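Local coordinates for MUTM (fpg) protein (Thermus thermophilus, PDB 1EE8), which belongs to the Fpg family of DNA glycosylases, two-domain proteins that combine an N-terminal beta-rich domain with a helical H2TH domain and a zinc finger, at residues R12-P15 against L16-Q20; N35-L38 against A39-R42. All blocks are in the same frame, centred on the assembly; numbering follows the deposited sequence.

Contact 1 of 2, residues R12-P15 against L16-Q20; sequences RLRP and LVLGQ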
loop_
_atom_site.group_PDB
_atom_site.type_symbol
_atom_site.label_atom_id
_atom_site.label_comp_id
_atom_site.label_asym_id
_atom_site.label_seq_id
_atom_site.Cartn_x
_atom_site.Cartn_y
_atom_site.Cartn_z
ATOM N N ARG A 12 6.128 17.160 -20.294
ATOM C CA ARG A 12 6.992 18.021 -19.496
ATOM C C ARG A 12 7.635 17.284 -18.325
ATOM O O ARG A 12 8.799 17.506 -18.006
ATOM C CB ARG A 12 6.215 19.223 -18.960
ATOM C CG ARG A 12 5.725 20.168 -20.035
ATOM C CD ARG A 12 6.886 20.772 -20.814
ATOM N NE ARG A 12 6.420 21.769 -21.771
ATOM C CZ ARG A 12 7.219 22.574 -22.463
ATOM N NH1 ARG A 12 8.534 22.498 -22.307
ATOM N NH2 ARG A 12 6.700 23.461 -23.307
ATOM N N LEU A 13 6.876 16.402 -17.689
ATOM C CA LEU A 13 7.394 15.667 -16.546
ATOM C C LEU A 13 8.338 14.513 -16.868
ATOM O O LEU A 13 9.279 14.271 -16.120
ATOM C CB LEU A 13 6.239 15.129 -15.686
ATOM C CG LEU A 13 5.324 16.115 -14.961
ATOM C CD1 LEU A 13 4.307 15.333 -14.135
ATOM C CD2 LEU A 13 6.135 17.039 -14.069
ATOM N N ARG A 14 8.104 13.802 -17.967
ATOM C CA ARG A 14 8.949 12.653 -18.286
ATOM C C ARG A 14 10.453 12.886 -18.226
ATOM O O ARG A 14 11.173 12.090 -17.626
ATOM C CB ARG A 14 8.559 12.040 -19.635
ATOM C CG ARG A 14 7.228 11.298 -19.586
ATOM C CD ARG A 14 7.189 10.135 -20.568
ATOM N NE ARG A 14 7.491 10.566 -21.924
ATOM C CZ ARG A 14 7.758 9.745 -22.934
ATOM N NH1 ARG A 14 7.767 8.427 -22.751
ATOM N NH2 ARG A 14 8.010 10.249 -24.131
ATOM N N PRO A 15 10.952 13.977 -18.828
ATOM C CA PRO A 15 12.397 14.242 -18.794
ATOM C C PRO A 15 12.882 14.563 -17.380
ATOM O O PRO A 15 14.083 14.531 -17.102
ATOM C CB PRO A 15 12.560 15.456 -19.711
ATOM C CG PRO A 15 11.316 15.457 -20.559
ATOM C CD PRO A 15 10.249 15.007 -19.608
ATOM N N LEU A 16 11.943 14.876 -16.494
ATOM C CA LEU A 16 12.278 15.237 -15.122
ATOM C C LEU A 16 12.139 14.125 -14.089
ATOM O O LEU A 16 12.763 14.187 -13.034
ATOM C CB LEU A 16 11.410 16.419 -14.670
ATOM C CG LEU A 16 11.434 17.702 -15.502
ATOM C CD1 LEU A 16 10.406 18.694 -14.948
ATOM C CD2 LEU A 16 12.838 18.297 -15.477
ATOM N N VAL A 17 11.334 13.109 -14.382
ATOM C CA VAL A 17 11.112 12.043 -13.416
ATOM C C VAL A 17 11.517 10.641 -13.845
ATOM O O VAL A 17 11.684 9.763 -13.002
ATOM C CB VAL A 17 9.633 11.994 -13.010
ATOM C CG1 VAL A 17 9.159 13.384 -12.630
ATOM C CG2 VAL A 17 8.797 11.436 -14.154
ATOM N N LEU A 18 11.659 10.423 -15.147
ATOM C CA LEU A 18 12.024 9.108 -15.654
ATOM C C LEU A 18 13.239 8.530 -14.931
ATOM O O LEU A 18 14.276 9.180 -14.822
ATOM C CB LEU A 18 12.293 9.192 -17.159
ATOM C CG LEU A 18 11.335 8.472 -18.112
ATOM C CD1 LEU A 18 11.642 6.987 -18.104
ATOM C CD2 LEU A 18 9.894 8.727 -17.717
ATOM N N GLY A 19 13.095 7.314 -14.413
ATOM C CA GLY A 19 14.203 6.666 -13.724
ATOM C C GLY A 19 14.467 7.114 -12.299
ATOM O O GLY A 19 15.341 6.563 -11.627
ATOM N N GLN A 20 13.719 8.108 -11.835
ATOM C CA GLN A 20 13.877 8.628 -10.478
ATOM C C GLN A 20 13.104 7.800 -9.454
ATOM O O GLN A 20 12.040 7.252 -9.751
ATOM C CB GLN A 20 13.377 10.076 -10.409
ATOM C CG GLN A 20 14.198 11.074 -11.202
ATOM C CD GLN A 20 15.185 11.823 -10.334
ATOM O OE1 GLN A 20 14.797 12.619 -9.469
ATOM N NE2 GLN A 20 16.472 11.569 -10.552
#
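Leu13 O accepts from Val17 N and Leu16 N, and Arg14 O from Leu18 N, just past the end of helix 3-17. Val17 N lies 2.9 Å from Leu13 O, nearly along the C=O axis, whereas Leu16 N, 2.8 Å from the same oxygen, sits above the carbonyl plane, as expected where the last turn tightens toward a 3-10 spacing. Arg14 O takes Leu18 N at 3.0 Å with a fairly straight N-H (157°), and a weak bond from Val17 N adds to it. Pro15 has no amide hydrogen and gives no bond to the turn before, so the helix kinks there; its ring lies on the exposed side.

Leu18 is the first residue to leave helical angles. A type II beta turn from Val17 to Gln20 follows, closed by Gln20 N to Val17 O, and Gly19 suits its positive phi. This is the C-terminal end of the long first helix of the Fpg N-terminal domain, at the point where the chain turns into strand 21-26.

The side-chain contacts run over the same turn. Leu18 and Arg14 lie side by side and point the same way, CD2 of Leu18 resting 4.1 Å from CB of Arg14 and equally near its CG. Bends at chi2 and chi3 lead the arginine on to its salt bridge with Glu46. Elsewhere carbon meets backbone oxygen. Leu16 has CG beside its backbone N (chi1 -56°), which lays the branch over the preceding turn, with CG 3.6 Å from Arg12 O. Both methyls of Val17 approach Leu13 O from the same side, CG2 at 3.5 Å. Compact and branched, Val17 suits a buried place against Ile44, Val47, Leu88 and Leu93, and Leu13 also packs on Leu93.

Contact 2 of 2, residues N35-L38 against A39-R42; sequences NTAL and AEGR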
loop_
_atom_site.group_PDB
_atom_site.type_symbol
_atom_site.label_atom_id
_atom_site.label_comp_id
_atom_site.label_asym_id
_atom_site.label_seq_id
_atom_site.Cartn_x
_atom_site.Cartn_y
_atom_site.Cartn_z
ATOM N N ASN A 35 -4.464 4.844 -1.146
ATOM C CA ASN A 35 -3.421 3.832 -1.260
ATOM C C ASN A 35 -2.148 4.342 -1.912
ATOM O O ASN A 35 -1.521 3.626 -2.685
ATOM C CB ASN A 35 -3.957 2.639 -2.061
ATOM C CG ASN A 35 -5.201 2.037 -1.440
ATOM O OD1 ASN A 35 -6.277 2.022 -2.046
ATOM N ND2 ASN A 35 -5.062 1.543 -0.222
ATOM N N THR A 36 -1.753 5.570 -1.602
ATOM C CA THR A 36 -0.538 6.113 -2.199
ATOM C C THR A 36 0.732 5.463 -1.639
ATOM O O THR A 36 1.766 5.463 -2.300
ATOM C CB THR A 36 -0.459 7.645 -2.015
ATOM O OG1 THR A 36 -0.506 7.965 -0.619
ATOM C CG2 THR A 36 -1.622 8.318 -2.722
ATOM N N ALA A 37 0.655 4.892 -0.438
ATOM C CA ALA A 37 1.827 4.246 0.167
ATOM C C ALA A 37 2.325 3.107 -0.723
ATOM O O ALA A 37 3.492 2.725 -0.680
ATOM C CB ALA A 37 1.483 3.710 1.553
ATOM N N LEU A 38 1.425 2.579 -1.540
ATOM C CA LEU A 38 1.760 1.489 -2.441
ATOM C C LEU A 38 2.851 1.898 -3.420
ATOM O O LEU A 38 3.689 1.086 -3.821
ATOM C CB LEU A 38 0.509 1.080 -3.214
ATOM C CG LEU A 38 0.291 -0.406 -3.457
ATOM C CD1 LEU A 38 0.164 -1.110 -2.125
ATOM C CD2 LEU A 38 -0.959 -0.606 -4.295
ATOM N N ALA A 39 2.836 3.170 -3.795
ATOM C CA ALA A 39 3.786 3.719 -4.757
ATOM C C ALA A 39 5.138 4.122 -4.185
ATOM O O ALA A 39 6.106 4.273 -4.930
ATOM C CB ALA A 39 3.154 4.933 -5.448
ATOM N N GLU A 40 5.209 4.294 -2.872
ATOM C CA GLU A 40 6.442 4.739 -2.236
ATOM C C GLU A 40 7.635 3.787 -2.286
ATOM O O GLU A 40 7.502 2.568 -2.126
ATOM C CB GLU A 40 6.148 5.147 -0.791
ATOM C CG GLU A 40 5.196 6.333 -0.704
ATOM C CD GLU A 40 4.935 6.776 0.724
ATOM O OE1 GLU A 40 4.718 7.985 0.939
ATOM O OE2 GLU A 40 4.938 5.918 1.629
ATOM N N GLY A 41 8.805 4.373 -2.526
ATOM C CA GLY A 41 10.035 3.615 -2.596
ATOM C C GLY A 41 10.177 2.816 -3.872
ATOM O O GLY A 41 10.708 1.717 -3.853
ATOM N N ARG A 42 9.701 3.367 -4.982
ATOM C CA ARG A 42 9.780 2.678 -6.262
ATOM C C ARG A 42 10.264 3.654 -7.320
ATOM O O ARG A 42 9.961 4.853 -7.261
ATOM C CB ARG A 42 8.402 2.144 -6.669
ATOM C CG ARG A 42 7.781 1.155 -5.701
ATOM C CD ARG A 42 6.383 0.803 -6.152
ATOM N NE ARG A 42 5.681 -0.043 -5.188
ATOM C CZ ARG A 42 5.852 -1.357 -5.060
ATOM N NH1 ARG A 42 6.703 -2.013 -5.829
ATOM N NH2 ARG A 42 5.155 -2.016 -4.155
HETATM O O HOH W 1 4.984 2.902 1.510
#
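Arg42 reaches back over the turn to Leu38, its NE giving a nearly straight bond (168°) to Leu38 O at 2.7 Å. The oxygen lies at the guanidinium edge, 8° from its plane; a chain extended from CG to NE carries the group there, and bonds from NH1 to Glu59 O and from NH2 to Glu40 O of the second subunit help to fix its rotation. This is the tight part. Two i to i+3 backbone bonds accompany it: Ala39 N to Thr36 O at 2.9 Å, and a longer, strongly tilted one from Glu40 N to Ala37 O at 3.2 Å. Small Ala39 fits the buried place against Leu22 and Leu58.

The looser side lies at Ala37, whose CB is 4.1 Å from Glu40 OE2. Here a water bridges Ala37 O, at 2.7 Å, and Glu40 OE2, at 3.0 Å. The extended side chain carries the carboxylate to Val25 N through OE1 and Arg108 of the second subunit through OE2.

Gly41, with its positive phi, and Arg42 both face Leu22 in a G1 beta bulge, where the loop after strand 33-34 enters strand 42-50, beside strands 21-26 and 53-58 and against the second subunit.

How the contacts relate
From the N terminus, helix 3-17 ends at contact 1, whose turn delivers the chain to strand 21-26. The chain passes through strand 33-34 before contact 2 closes the loop that leads into strand 42-50. The two are in series, neither nested nor crossed, with centres about 17 Å apart and nearest atoms about 4 Å apart without touching. Strands 21-26 and 42-50, antiparallel neighbours in one sheet, join them: contact 1 lies where the first of these begins and packs on the second, while contact 2 enters the second and packs on the first. Contact 1 thus ties the helix to the sheet, and contact 2 the sheet's connection to the second subunit.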